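Local coordinates for Non-structural protein (Porcine reproductive and respiratory syndrome virus, PDB 3IFU) that acts as the viral leader protease Nsp1alpha, a zinc-binding papain-like cysteine protease of the polyprotein that probably also suppresses host interferon-beta production, at residues S79-I84 with R100-I105; R127-V132 with L162-R167. All coordinates share one frame; numbering follows the deposited sequence.

Interaction 1: residues S79-I84 with R100-I105; sequences SAIFPI and RVAAEI
Ile81 and Ile84 press against Val101, Ala102 and Ile105 where two helices, 81-87 and 94-108, pack inside the papain-like protease domain. The hollow is at Ala102, which has nothing beyond CB, so helix 94-108 is low here, and the CG2 methyl of Ile81 settles into the dip. Ile81 CG2 lies 4.0 Å from both CA and CB of Ala102, with the CD1 branch of Ile81 over the same CA. Because CG1 takes the place beside the backbone N (chi1 -57°), CG2 is the branch anti to that N, and both arms face Ala102 from the same side.

The bumps of the same helix, Val101 and Ile105, reach past Ala102 to both isoleucines. Ile105, its chain extended (chi2 179°), pushes CD1 up to CG1 of Ile81, 4.1 Å away, and also to CD1 of Ile84; Ile81 and Ile105 run alongside each other, pointing opposite ways, rather than meeting head-on. All five touching side chains are apolar and buried. Further residues close the packing: Met98 and Tyr106 also touch Ile81, Leu116 and Val140 touch Ile84, and Trp77 and Val115 touch Ile105. One turn before Ile105, the CG1 methyl of Val101 lies 4.2 Å from CG2 of Ile84, and comes nearer still to the backbone, 3.7 Å from the carbonyl O of Ile81.

Interaction 2: residues R127-V132 with L162-R167; sequences RWYPIV and LPLPQR
The phenol ring of Tyr129 has the CD1 methyl of Leu164 over one face and, in its plane at the edge, a water bound to its hydroxyl. Tyr129 belongs to strand 127-130, an outermost strand of the four-stranded antiparallel sheet, and the segment 162-167, which follows the neighbouring strand 157-160, folds back across it. The methyl makes a CH-pi contact: Leu164 CD1 is 3.8 Å from the centroid of the Tyr129 ring and 16° off the normal, displaced a little toward the rim. Gln166 approaches the ring obliquely through CB, and its amide plane is turned 71° from the ring.

At the far end of the ring, two waters tie the hydroxyl to the loop backbone. Tyr129 OH gives its proton to the first water at 2.9 Å, and that water donates in turn to Leu162 O. The second water donates to both Tyr129 OH and Leu164 O, two longer bonds. Leu162 O is thus gripped twice, since Leu164 N also bonds to it at 2.7 Å and closes the inverse gamma turn centred on Pro163. At this end Phe94 of the second subunit packs on Leu162.

Beyond the strand the contact thins toward the surface, where Asp6 of the second subunit packs on Val132. Here Val132 and Gln166 point at each other across the gap. The Gln166 chain bends at its second torsion (chi2 116°), and the bend turns the amide toward the strand, with OE1 3.5 Å from CB of Tyr129. Against that bend Val132 packs tightly, its CG2 methyl 3.4 Å from both CG and CD of Gln166.

Interaction 1 is wholly buried, near the centre of the chain, and joins two helices; interaction 2 is only partly buried, its centre about 20 Å from the centre of the chain, and joins a sheet strand to a loop. They share no element and do not touch, their nearest atoms being about 7 Å apart. The chemistry follows the position: aliphatic side chains fit against one another in the first, while the second mixes an aromatic face, an amide and water bridges to backbone carbonyls. The second subunit approaches both, but within interaction 1's segments it reaches Phe82 alone, whereas it lies against four residues of interaction 2.

Interaction 1: residues S79-I84 with R100-I105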
loop_
_atom_site.group_PDB
_atom_site.type_symbol
_atom_site.label_atom_id
_atom_site.label_comp_id
_atom_site.label_asym_id
_atom_site.label_seq_id
_atom_site.Cartn_x
_atom_site.Cartn_y
_atom_site.Cartn_z
ATOM N N SER A 79 -10.561 -1.704 9.139
ATOM C CA SER A 79 -9.298 -1.938 8.464
ATOM C C SER A 79 -9.463 -2.089 6.943
ATOM O O SER A 79 -8.491 -2.005 6.202
ATOM C CB SER A 79 -8.658 -3.192 9.067
ATOM O OG SER A 79 -7.529 -3.609 8.335
ATOM N N ALA A 80 -10.692 -2.301 6.473
ATOM C CA ALA A 80 -10.936 -2.466 5.043
ATOM C C ALA A 80 -11.340 -1.173 4.332
ATOM O O ALA A 80 -11.334 -1.110 3.096
ATOM C CB ALA A 80 -11.994 -3.532 4.819
ATOM N N ILE A 81 -11.666 -0.141 5.108
ATOM C CA ILE A 81 -12.084 1.137 4.540
ATOM C C ILE A 81 -11.089 1.771 3.552
ATOM O O ILE A 81 -11.456 2.093 2.416
ATOM C CB ILE A 81 -12.434 2.155 5.658
ATOM C CG1 ILE A 81 -13.525 1.564 6.561
ATOM C CG2 ILE A 81 -12.923 3.459 5.046
ATOM C CD1 ILE A 81 -14.133 2.534 7.527
ATOM N N PHE A 82 -9.837 1.938 3.970
ATOM C CA PHE A 82 -8.830 2.529 3.099
ATOM C C PHE A 82 -8.521 1.709 1.835
ATOM O O PHE A 82 -8.533 2.252 0.731
ATOM C CB PHE A 82 -7.528 2.788 3.868
ATOM C CG PHE A 82 -6.448 3.386 3.023
ATOM C CD1 PHE A 82 -6.547 4.699 2.573
ATOM C CD2 PHE A 82 -5.371 2.615 2.604
ATOM C CE1 PHE A 82 -5.592 5.236 1.707
ATOM C CE2 PHE A 82 -4.413 3.144 1.740
ATOM C CZ PHE A 82 -4.529 4.459 1.291
ATOM N N PRO A 83 -8.220 0.402 1.972
ATOM C CA PRO A 83 -7.922 -0.407 0.782
ATOM C C PRO A 83 -9.038 -0.406 -0.268
ATOM O O PRO A 83 -8.770 -0.307 -1.468
ATOM C CB PRO A 83 -7.681 -1.795 1.360
ATOM C CG PRO A 83 -7.099 -1.490 2.681
ATOM C CD PRO A 83 -7.980 -0.382 3.196
ATOM N N ILE A 84 -10.285 -0.526 0.181
ATOM C CA ILE A 84 -11.414 -0.523 -0.750
ATOM C C ILE A 84 -11.525 0.836 -1.443
ATOM O O ILE A 84 -11.796 0.910 -2.636
ATOM C CB ILE A 84 -12.754 -0.841 -0.035
ATOM C CG1 ILE A 84 -12.766 -2.301 0.426
ATOM C CG2 ILE A 84 -13.915 -0.566 -0.968
ATOM C CD1 ILE A 84 -13.898 -2.644 1.368
ATOM N N ARG A 100 -17.428 8.266 0.977
ATOM C CA ARG A 100 -18.602 7.449 0.660
ATOM C C ARG A 100 -18.429 6.012 1.154
ATOM O O ARG A 100 -19.386 5.384 1.603
ATOM C CB ARG A 100 -18.849 7.425 -0.848
ATOM C CG ARG A 100 -18.956 8.799 -1.489
ATOM C CD ARG A 100 -20.297 9.444 -1.230
ATOM N NE ARG A 100 -21.379 8.726 -1.897
ATOM C CZ ARG A 100 -22.661 9.053 -1.791
ATOM N NH1 ARG A 100 -23.013 10.086 -1.046
ATOM N NH2 ARG A 100 -23.589 8.347 -2.423
ATOM N N VAL A 101 -17.205 5.496 1.054
ATOM C CA VAL A 101 -16.888 4.140 1.495
ATOM C C VAL A 101 -17.019 3.985 3.018
ATOM O O VAL A 101 -17.557 2.988 3.502
ATOM C CB VAL A 101 -15.461 3.755 1.076
ATOM C CG1 VAL A 101 -15.051 2.451 1.739
ATOM C CG2 VAL A 101 -15.390 3.630 -0.427
ATOM N N ALA A 102 -16.523 4.969 3.767
ATOM C CA ALA A 102 -16.600 4.929 5.225
ATOM C C ALA A 102 -18.065 4.978 5.665
ATOM O O ALA A 102 -18.516 4.143 6.446
ATOM C CB ALA A 102 -15.830 6.101 5.823
ATOM N N ALA A 103 -18.802 5.954 5.137
ATOM C CA ALA A 103 -20.216 6.133 5.467
ATOM C C ALA A 103 -21.021 4.860 5.233
ATOM O O ALA A 103 -21.835 4.478 6.071
ATOM C CB ALA A 103 -20.815 7.296 4.643
ATOM N N GLU A 104 -20.804 4.213 4.090
ATOM C CA GLU A 104 -21.513 2.978 3.774
ATOM C C GLU A 104 -21.222 1.895 4.809
ATOM O O GLU A 104 -22.132 1.342 5.417
ATOM C CB GLU A 104 -21.108 2.453 2.396
ATOM C CG GLU A 104 -21.861 3.046 1.233
ATOM C CD GLU A 104 -23.356 2.757 1.284
ATOM O OE1 GLU A 104 -23.756 1.713 1.851
ATOM O OE2 GLU A 104 -24.130 3.573 0.740
ATOM N N ILE A 105 -19.939 1.607 5.002
ATOM C CA ILE A 105 -19.502 0.577 5.936
ATOM C C ILE A 105 -19.925 0.881 7.377
ATOM O O ILE A 105 -20.481 0.013 8.057
ATOM C CB ILE A 105 -17.962 0.369 5.812
ATOM C CG1 ILE A 105 -17.641 -0.225 4.428
ATOM C CG2 ILE A 105 -17.456 -0.548 6.905
ATOM C CD1 ILE A 105 -16.181 -0.452 4.152
#

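Interaction 2: residues R127-V132 with L162-R167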
loop_
_atom_site.group_PDB
_atom_site.type_symbol
_atom_site.label_atom_id
_atom_site.label_comp_id
_atom_site.label_asym_id
_atom_site.label_seq_id
_atom_site.Cartn_x
_atom_site.Cartn_y
_atom_site.Cartn_z
ATOM N N ARG A 127 -10.803 -7.881 -7.473
ATOM C CA ARG A 127 -11.079 -9.300 -7.627
ATOM C C ARG A 127 -10.527 -10.010 -6.409
ATOM O O ARG A 127 -9.533 -9.565 -5.842
ATOM C CB ARG A 127 -10.381 -9.837 -8.878
ATOM C CG ARG A 127 -10.816 -9.174 -10.187
ATOM C CD ARG A 127 -12.148 -9.731 -10.705
ATOM N NE ARG A 127 -12.616 -9.034 -11.906
ATOM C CZ ARG A 127 -13.150 -7.810 -11.920
ATOM N NH1 ARG A 127 -13.301 -7.124 -10.796
ATOM N NH2 ARG A 127 -13.524 -7.263 -13.068
ATOM N N TRP A 128 -11.178 -11.095 -5.993
ATOM C CA TRP A 128 -10.697 -11.879 -4.858
ATOM C C TRP A 128 -9.746 -12.930 -5.412
ATOM O O TRP A 128 -9.881 -13.351 -6.557
ATOM C CB TRP A 128 -11.843 -12.584 -4.126
ATOM C CG TRP A 128 -12.661 -11.685 -3.258
ATOM C CD1 TRP A 128 -13.904 -11.187 -3.532
ATOM C CD2 TRP A 128 -12.286 -11.149 -1.978
ATOM N NE1 TRP A 128 -14.327 -10.373 -2.505
ATOM C CE2 TRP A 128 -13.352 -10.331 -1.538
ATOM C CE3 TRP A 128 -11.152 -11.280 -1.162
ATOM C CZ2 TRP A 128 -13.319 -9.643 -0.315
ATOM C CZ3 TRP A 128 -11.117 -10.595 0.056
ATOM C CH2 TRP A 128 -12.195 -9.788 0.464
ATOM N N TYR A 129 -8.776 -13.345 -4.609
ATOM C CA TYR A 129 -7.823 -14.351 -5.046
ATOM C C TYR A 129 -7.488 -15.248 -3.874
ATOM O O TYR A 129 -7.400 -14.782 -2.731
ATOM C CB TYR A 129 -6.527 -13.706 -5.537
ATOM C CG TYR A 129 -6.653 -12.873 -6.790
ATOM C CD1 TYR A 129 -6.441 -13.433 -8.047
ATOM C CD2 TYR A 129 -6.979 -11.520 -6.718
ATOM C CE1 TYR A 129 -6.545 -12.666 -9.202
ATOM C CE2 TYR A 129 -7.092 -10.744 -7.863
ATOM C CZ TYR A 129 -6.873 -11.318 -9.104
ATOM O OH TYR A 129 -6.987 -10.548 -10.242
ATOM N N PRO A 130 -7.327 -16.555 -4.131
ATOM C CA PRO A 130 -6.986 -17.494 -3.058
ATOM C C PRO A 130 -5.536 -17.188 -2.724
ATOM O O PRO A 130 -4.691 -17.194 -3.612
ATOM C CB PRO A 130 -7.131 -18.856 -3.727
ATOM C CG PRO A 130 -8.163 -18.603 -4.793
ATOM C CD PRO A 130 -7.731 -17.275 -5.351
ATOM N N ILE A 131 -5.241 -16.898 -1.464
ATOM C CA ILE A 131 -3.867 -16.583 -1.099
ATOM C C ILE A 131 -2.970 -17.791 -1.359
ATOM O O ILE A 131 -3.239 -18.886 -0.875
ATOM C CB ILE A 131 -3.753 -16.167 0.383
ATOM C CG1 ILE A 131 -4.580 -14.908 0.643
ATOM C CG2 ILE A 131 -2.300 -15.916 0.733
ATOM C CD1 ILE A 131 -4.773 -14.591 2.119
ATOM N N VAL A 132 -1.915 -17.580 -2.139
ATOM C CA VAL A 132 -0.966 -18.637 -2.477
ATOM C C VAL A 132 0.456 -18.121 -2.347
ATOM O O VAL A 132 1.410 -18.812 -2.701
ATOM C CB VAL A 132 -1.158 -19.139 -3.931
ATOM C CG1 VAL A 132 -2.348 -20.071 -4.012
ATOM C CG2 VAL A 132 -1.339 -17.951 -4.869
ATOM N N LEU A 162 -4.951 -5.420 -8.496
ATOM C CA LEU A 162 -3.694 -5.716 -9.164
ATOM C C LEU A 162 -3.893 -6.882 -10.148
ATOM O O LEU A 162 -4.560 -7.868 -9.826
ATOM C CB LEU A 162 -2.660 -6.079 -8.094
ATOM C CG LEU A 162 -1.194 -5.665 -8.162
ATOM C CD1 LEU A 162 -1.054 -4.190 -8.486
ATOM C CD2 LEU A 162 -0.557 -5.968 -6.819
ATOM N N PRO A 163 -3.339 -6.776 -11.367
ATOM C CA PRO A 163 -3.488 -7.857 -12.356
ATOM C C PRO A 163 -2.660 -9.100 -12.002
ATOM O O PRO A 163 -1.676 -9.416 -12.673
ATOM C CB PRO A 163 -3.030 -7.197 -13.655
ATOM C CG PRO A 163 -2.029 -6.186 -13.187
ATOM C CD PRO A 163 -2.688 -5.598 -11.967
ATOM N N LEU A 164 -3.082 -9.806 -10.954
ATOM C CA LEU A 164 -2.380 -10.992 -10.472
ATOM C C LEU A 164 -2.327 -12.187 -11.429
ATOM O O LEU A 164 -3.129 -12.286 -12.357
ATOM C CB LEU A 164 -2.979 -11.428 -9.130
ATOM C CG LEU A 164 -2.834 -10.411 -7.995
ATOM C CD1 LEU A 164 -3.314 -11.042 -6.690
ATOM C CD2 LEU A 164 -1.381 -9.966 -7.873
ATOM N N PRO A 165 -1.374 -13.116 -11.203
ATOM C CA PRO A 165 -1.180 -14.319 -12.021
ATOM C C PRO A 165 -2.205 -15.414 -11.723
ATOM O O PRO A 165 -2.583 -16.174 -12.611
ATOM C CB PRO A 165 0.237 -14.743 -11.660
ATOM C CG PRO A 165 0.269 -14.469 -10.206
ATOM C CD PRO A 165 -0.369 -13.076 -10.123
ATOM N N GLN A 166 -2.644 -15.499 -10.472
ATOM C CA GLN A 166 -3.639 -16.494 -10.089
ATOM C C GLN A 166 -4.896 -16.250 -10.908
ATOM O O GLN A 166 -4.930 -15.363 -11.762
ATOM C CB GLN A 166 -3.988 -16.383 -8.599
ATOM C CG GLN A 166 -2.822 -16.607 -7.657
ATOM C CD GLN A 166 -2.481 -15.373 -6.845
ATOM O OE1 GLN A 166 -3.268 -14.929 -6.007
ATOM N NE2 GLN A 166 -1.301 -14.806 -7.094
ATOM N N ARG A 167 -5.934 -17.033 -10.636
ATOM C CA ARG A 167 -7.189 -16.893 -11.355
ATOM C C ARG A 167 -8.216 -16.258 -10.432
ATOM O O ARG A 167 -8.508 -16.781 -9.357
ATOM C CB ARG A 167 -7.680 -18.264 -11.829
ATOM C CG ARG A 167 -6.556 -19.272 -12.059
ATOM C CD ARG A 167 -6.996 -20.451 -12.924
ATOM N NE ARG A 167 -8.390 -20.827 -12.693
ATOM C CZ ARG A 167 -9.374 -20.605 -13.561
ATOM N NH1 ARG A 167 -10.616 -20.975 -13.270
ATOM N NH2 ARG A 167 -9.110 -20.024 -14.725
HETATM O O HOH W 1 -7.325 -7.641 -9.907
HETATM O O HOH W 2 -5.843 -10.889 -13.256
#